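Local coordinates for protein Rbam17540 (Bacillus amyloliquefaciens, PDB 2YOY) that probably cleaves the chains of polysaccharides such as cellulose by copper-dependent oxidation, as a lytic polysaccharide monooxygenase of the CBM33 type, at residues A96-S101 against G158-A163; Q38-P43 against F169-D174. All blocks are in the same frame, centred on the assembly; numbering follows the deposited sequence.

Interaction 1. Residues A96-S101 against G158-A163. With CU1 (copper (I) ion), chain C.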
loop_
_atom_site.group_PDB
_atom_site.type_symbol
_atom_site.label_atom_id
_atom_site.label_comp_id
_atom_site.label_asym_id
_atom_site.label_seq_id
_atom_site.Cartn_x
_atom_site.Cartn_y
_atom_site.Cartn_z
ATOM N N ALA A 96 -4.099 -12.640 -9.082
ATOM C CA ALA A 96 -4.874 -12.506 -10.303
ATOM C C ALA A 96 -4.421 -11.243 -11.016
ATOM O O ALA A 96 -4.865 -10.130 -10.656
ATOM C CB ALA A 96 -6.365 -12.475 -10.007
ATOM N N PRO A 97 -3.492 -11.390 -11.986
ATOM C CA PRO A 97 -2.825 -10.214 -12.638
ATOM C C PRO A 97 -3.654 -9.545 -13.736
ATOM O O PRO A 97 -3.374 -9.714 -14.925
ATOM C CB PRO A 97 -1.572 -10.832 -13.242
ATOM C CG PRO A 97 -1.994 -12.231 -13.573
ATOM C CD PRO A 97 -2.928 -12.664 -12.479
ATOM N N HIS A 98 -4.619 -8.733 -13.336
ATOM C CA HIS A 98 -5.575 -8.148 -14.246
ATOM C C HIS A 98 -4.924 -7.175 -15.214
ATOM O O HIS A 98 -3.835 -6.649 -14.954
ATOM C CB HIS A 98 -6.621 -7.339 -13.492
ATOM C CG HIS A 98 -7.314 -8.096 -12.413
ATOM N ND1 HIS A 98 -8.091 -9.205 -12.669
ATOM C CD2 HIS A 98 -7.344 -7.911 -11.069
ATOM C CE1 HIS A 98 -8.582 -9.667 -11.532
ATOM N NE2 HIS A 98 -8.158 -8.888 -10.547
ATOM N N ALA A 99 -5.634 -6.921 -16.315
ATOM C CA ALA A 99 -5.282 -5.886 -17.261
ATOM C C ALA A 99 -5.097 -4.582 -16.516
ATOM O O ALA A 99 -5.933 -4.236 -15.687
ATOM C CB ALA A 99 -6.382 -5.718 -18.300
ATOM N N THR A 100 -4.025 -3.863 -16.830
ATOM C CA THR A 100 -3.574 -2.733 -16.000
ATOM C C THR A 100 -3.422 -1.462 -16.794
ATOM O O THR A 100 -2.830 -1.461 -17.874
ATOM C CB THR A 100 -2.232 -3.107 -15.324
ATOM O OG1 THR A 100 -2.439 -4.258 -14.500
ATOM C CG2 THR A 100 -1.648 -1.929 -14.505
ATOM N N SER A 101 -3.925 -0.345 -16.241
ATOM C CA SER A 101 -3.764 0.961 -16.854
ATOM C C SER A 101 -2.546 1.709 -16.315
ATOM O O SER A 101 -1.829 2.345 -17.069
ATOM C CB SER A 101 -5.021 1.807 -16.708
ATOM O OG SER A 101 -5.386 1.907 -15.366
ATOM N N GLY A 158 1.634 2.495 -2.595
ATOM C CA GLY A 158 1.456 2.073 -3.955
ATOM C C GLY A 158 0.054 1.770 -4.394
ATOM O O GLY A 158 -0.672 1.083 -3.685
ATOM N N VAL A 159 -0.314 2.288 -5.565
ATOM C CA VAL A 159 -1.641 2.100 -6.108
ATOM C C VAL A 159 -1.581 1.403 -7.489
ATOM O O VAL A 159 -0.854 1.827 -8.372
ATOM C CB VAL A 159 -2.392 3.430 -6.188
ATOM C CG1 VAL A 159 -3.851 3.185 -6.583
ATOM C CG2 VAL A 159 -2.364 4.202 -4.854
ATOM N N TRP A 160 -2.384 0.359 -7.666
ATOM C CA TRP A 160 -2.456 -0.391 -8.879
ATOM C C TRP A 160 -3.873 -0.197 -9.447
ATOM O O TRP A 160 -4.848 -0.635 -8.831
ATOM C CB TRP A 160 -2.162 -1.851 -8.571
ATOM C CG TRP A 160 -2.499 -2.836 -9.686
ATOM C CD1 TRP A 160 -2.423 -2.600 -11.017
ATOM C CD2 TRP A 160 -2.987 -4.183 -9.536
ATOM N NE1 TRP A 160 -2.808 -3.709 -11.705
ATOM C CE2 TRP A 160 -3.166 -4.693 -10.826
ATOM C CE3 TRP A 160 -3.276 -4.998 -8.435
ATOM C CZ2 TRP A 160 -3.644 -5.995 -11.063
ATOM C CZ3 TRP A 160 -3.752 -6.280 -8.650
ATOM C CH2 TRP A 160 -3.912 -6.774 -9.978
ATOM N N ASP A 161 -3.971 0.477 -10.588
ATOM C CA ASP A 161 -5.264 0.686 -11.269
ATOM C C ASP A 161 -5.540 -0.414 -12.282
ATOM O O ASP A 161 -4.720 -0.652 -13.175
ATOM C CB ASP A 161 -5.252 2.008 -12.044
ATOM C CG ASP A 161 -5.391 3.229 -11.158
ATOM O OD1 ASP A 161 -5.298 3.127 -9.892
ATOM O OD2 ASP A 161 -5.521 4.349 -11.757
ATOM N N VAL A 162 -6.715 -1.025 -12.178
ATOM C CA VAL A 162 -7.161 -2.073 -13.136
ATOM C C VAL A 162 -7.795 -1.377 -14.344
ATOM O O VAL A 162 -8.598 -0.428 -14.217
ATOM C CB VAL A 162 -8.154 -3.047 -12.452
ATOM C CG1 VAL A 162 -8.668 -4.092 -13.444
ATOM C CG2 VAL A 162 -7.506 -3.719 -11.263
ATOM N N ALA A 163 -7.369 -1.802 -15.521
ATOM C CA ALA A 163 -7.750 -1.126 -16.785
ATOM C C ALA A 163 -9.257 -1.238 -17.096
ATOM O O ALA A 163 -9.894 -0.293 -17.604
ATOM C CB ALA A 163 -6.983 -1.767 -17.906
HETATM CU CU CU1 C . -8.230 -9.198 -8.613
#
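His98 and Trp160 pack beside the copper(I) ion at one end of the beta-sandwich that carries the active site of a lytic polysaccharide monooxygenase. His98 NE2 binds the copper at 2.0 Å, and His1 supplies the other two ligand atoms, its amino N among them, completing the histidine brace. Trp160 gives no ligand; its CH2 lies 3.8 Å from His98 CD2. The two ring planes are only 18° apart but slid past each other, so they barely overlap. Val162 adds a branch on each part of the histidine: CG1 meets CB, and CG2 approaches the ring obliquely.

The indole is held at its rim. Trp160 NE1 donates to Thr100 OG1 at 2.9 Å, nearly straight and close to the ring plane, while OG1 passes its own proton to His98 O at 2.8 Å. Threonine suits this place because one hydroxyl links the tryptophan to the backbone of the copper ligand. With chi1 at -60°, OG1 sits beside its own backbone N and the methyl CG2 is turned toward NE1 and Asp161 O. Farther along the same rim, Ala96 O lies in the ring plane, 3.6 Å from CH2, at the start of an inverse gamma turn centred on Pro97.

Behind this layer, Thr100 and Val162 form an antiparallel non-hydrogen-bonded pair, flanked by two backbone bonds: Ala163 N to Ala99 O, 2.8 Å, and Ser101 N to Asp161 O, 3.2 Å. Trp103 stacks on the indole, Tyr94 meets it edge-to-face, and His104 holds the carboxylate of Asp161. Small alanines let the chains close up where the strand gives way to loop, with Ala99 CB resting 4.0 Å from Ala163 CB.

Interaction 2. Residues Q38-P43 against F169-D174. With EDO (1,2-ethanediol), chain D.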
loop_
_atom_site.group_PDB
_atom_site.type_symbol
_atom_site.label_atom_id
_atom_site.label_comp_id
_atom_site.label_asym_id
_atom_site.label_seq_id
_atom_site.Cartn_x
_atom_site.Cartn_y
_atom_site.Cartn_z
ATOM N N GLN A 38 -3.822 -9.897 -0.627
ATOM C CA GLN A 38 -4.080 -9.517 -2.023
ATOM C C GLN A 38 -5.366 -8.752 -2.285
ATOM O O GLN A 38 -5.621 -8.376 -3.423
ATOM C CB GLN A 38 -4.081 -10.798 -2.922
ATOM C CG GLN A 38 -5.299 -11.722 -2.749
ATOM C CD GLN A 38 -5.136 -12.763 -1.642
ATOM O OE1 GLN A 38 -4.272 -12.644 -0.772
ATOM N NE2 GLN A 38 -5.986 -13.806 -1.675
ATOM N N SER A 39 -6.165 -8.500 -1.244
ATOM C CA SER A 39 -7.530 -8.009 -1.444
ATOM C C SER A 39 -7.763 -6.608 -0.932
ATOM O O SER A 39 -8.878 -6.314 -0.606
ATOM C CB SER A 39 -8.540 -8.991 -0.819
ATOM O OG SER A 39 -8.306 -10.299 -1.326
ATOM N N VAL A 40 -6.739 -5.738 -0.917
ATOM C CA VAL A 40 -6.964 -4.324 -0.464
ATOM C C VAL A 40 -7.450 -3.455 -1.661
ATOM O O VAL A 40 -6.733 -2.613 -2.250
ATOM C CB VAL A 40 -5.737 -3.751 0.245
ATOM C CG1 VAL A 40 -6.125 -2.464 0.999
ATOM C CG2 VAL A 40 -5.152 -4.708 1.231
ATOM N N GLU A 41 -8.688 -3.732 -2.031
ATOM C CA GLU A 41 -9.294 -3.277 -3.286
ATOM C C GLU A 41 -10.365 -2.235 -3.069
ATOM O O GLU A 41 -11.310 -2.458 -2.324
ATOM C CB GLU A 41 -9.933 -4.471 -3.969
ATOM C CG GLU A 41 -10.488 -4.186 -5.348
ATOM C CD GLU A 41 -11.082 -5.412 -6.013
ATOM O OE1 GLU A 41 -11.207 -6.464 -5.343
ATOM O OE2 GLU A 41 -11.425 -5.302 -7.213
ATOM N N GLY A 42 -10.229 -1.096 -3.739
ATOM C CA GLY A 42 -11.212 -0.023 -3.628
ATOM C C GLY A 42 -11.419 0.642 -4.970
ATOM O O GLY A 42 -10.879 0.195 -5.999
ATOM N N PRO A 43 -12.224 1.708 -4.991
ATOM C CA PRO A 43 -12.427 2.398 -6.260
ATOM C C PRO A 43 -11.146 3.042 -6.810
ATOM O O PRO A 43 -10.323 3.555 -6.046
ATOM C CB PRO A 43 -13.463 3.492 -5.899
ATOM C CG PRO A 43 -14.081 3.031 -4.628
ATOM C CD PRO A 43 -12.989 2.312 -3.895
ATOM N N PHE A 169 -6.016 -1.287 -6.358
ATOM C CA PHE A 169 -5.503 -1.907 -5.130
ATOM C C PHE A 169 -4.538 -0.928 -4.495
ATOM O O PHE A 169 -3.742 -0.294 -5.206
ATOM C CB PHE A 169 -4.830 -3.258 -5.476
ATOM C CG PHE A 169 -5.817 -4.293 -5.951
ATOM C CD1 PHE A 169 -6.319 -4.228 -7.240
ATOM C CD2 PHE A 169 -6.332 -5.238 -5.079
ATOM C CE1 PHE A 169 -7.290 -5.117 -7.650
ATOM C CE2 PHE A 169 -7.264 -6.164 -5.505
ATOM C CZ PHE A 169 -7.744 -6.081 -6.776
ATOM N N TYR A 170 -4.682 -0.768 -3.173
ATOM C CA TYR A 170 -4.009 0.239 -2.374
ATOM C C TYR A 170 -3.144 -0.461 -1.353
ATOM O O TYR A 170 -3.652 -1.135 -0.505
ATOM C CB TYR A 170 -5.043 1.165 -1.668
ATOM C CG TYR A 170 -5.831 1.979 -2.643
ATOM C CD1 TYR A 170 -6.958 1.428 -3.278
ATOM C CD2 TYR A 170 -5.443 3.255 -2.979
ATOM C CE1 TYR A 170 -7.632 2.158 -4.248
ATOM C CE2 TYR A 170 -6.124 3.999 -3.904
ATOM C CZ TYR A 170 -7.227 3.459 -4.533
ATOM O OH TYR A 170 -7.825 4.245 -5.505
ATOM N N ASN A 171 -1.819 -0.306 -1.442
ATOM C CA ASN A 171 -0.933 -0.927 -0.477
ATOM C C ASN A 171 0.005 0.106 0.148
ATOM O O ASN A 171 0.920 0.643 -0.505
ATOM C CB ASN A 171 -0.055 -2.005 -1.111
ATOM C CG ASN A 171 -0.693 -3.401 -1.252
ATOM O OD1 ASN A 171 0.040 -4.353 -1.548
ATOM N ND2 ASN A 171 -2.013 -3.523 -1.129
ATOM N N VAL A 172 -0.205 0.348 1.435
ATOM C CA VAL A 172 0.678 1.153 2.197
ATOM C C VAL A 172 1.829 0.326 2.695
ATOM O O VAL A 172 1.702 -0.870 2.970
ATOM C CB VAL A 172 -0.021 1.931 3.380
ATOM C CG1 VAL A 172 -1.012 2.889 2.815
ATOM C CG2 VAL A 172 -0.670 0.983 4.371
ATOM N N ILE A 173 2.977 0.990 2.759
ATOM C CA ILE A 173 4.249 0.415 3.193
ATOM C C ILE A 173 4.848 1.316 4.295
ATOM O O ILE A 173 5.126 2.500 4.093
ATOM C CB ILE A 173 5.270 0.312 2.032
ATOM C CG1 ILE A 173 4.693 -0.408 0.826
ATOM C CG2 ILE A 173 6.524 -0.401 2.490
ATOM C CD1 ILE A 173 5.445 -0.077 -0.425
ATOM N N ASP A 174 5.098 0.729 5.466
ATOM C CA ASP A 174 5.713 1.477 6.578
ATOM C C ASP A 174 7.243 1.384 6.497
ATOM O O ASP A 174 7.801 0.288 6.443
ATOM C CB ASP A 174 5.213 0.926 7.904
ATOM C CG ASP A 174 3.707 1.010 8.028
ATOM O OD1 ASP A 174 3.217 2.143 8.306
ATOM O OD2 ASP A 174 2.999 -0.028 7.830
HETATM C C1 EDO D . -10.419 -6.489 -10.090
HETATM O O1 EDO D . -11.203 -5.343 -10.453
HETATM C C2 EDO D . -11.266 -7.682 -9.650
HETATM O O2 EDO D . -12.159 -7.359 -8.581
HETATM O O HOH W 1 -3.761 -5.905 -1.848
#
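One face of the Phe169 ring carries the aliphatic part of Glu41, whose CG stands 4.0 Å from the ring centroid in a CH-pi contact; Trp160 stacks on the other face. Ser39 CA and C1 of a bound ethanediol lie at the edge, and His1 makes an edge-to-face contact. Glu41 is fully extended (chi1 -174°), which lays its methylenes along the phenyl and leaves the carboxylate 23° from the ring plane. Glutamate suits the spot because its methylenes cover the aromatic while its carboxylate still reaches a polar partner: OE1 accepts from Gln65 NE2. OE2 accepts from O2 of the ethanediol, probably a crystallisation additive, at 2.6 Å.

The Tyr170 ring has Val40 O, Gly42 C and Pro43 O around its edge. Its hydroxyl donates to Pro43 O at 2.6 Å, in the carbonyl plane, so the phenol ties down the far end of 38-43. Nearer the middle, Tyr170 N donates to Val40 O at 2.9 Å, and Phe169 CA makes a CA-H...O contact with the same oxygen. Asn171 ND2 donates to Tyr170 O from above the carbonyl plane and to a water that also accepts from Val40 N, while Asn171 OD1 accepts from Ile4 N.

Glu41 and Phe169 form an antiparallel non-hydrogen-bonded pair, setting the short strand 41-43 beside strand 167-177, while Val40 rests on Ala11 of helix 10-21 and Asn171 touches Tyr3 of strand 2-6.

How the interactions relate
The centres of the two interactions are about 11 Å apart, and strands 154-162 and 167-177, consecutive in the chain and antiparallel neighbours in one sheet, join them directly. Trp160 O accepts from Phe169 N at 2.8 Å, and Gly158 O from Asn171 N at 2.9 Å. Along the chain the order is 38-43, 96-101, 158-163, 169-174, so the segments of interaction 1 both fall between those of interaction 2. The loop leading into strand 100-108 supplies the copper ligand His98, while strand 167-177 supplies an aromatic neighbour, Phe169, about 4 Å from the metal at the nearest atoms; strand 154-162 lies between these two strands in the sheet.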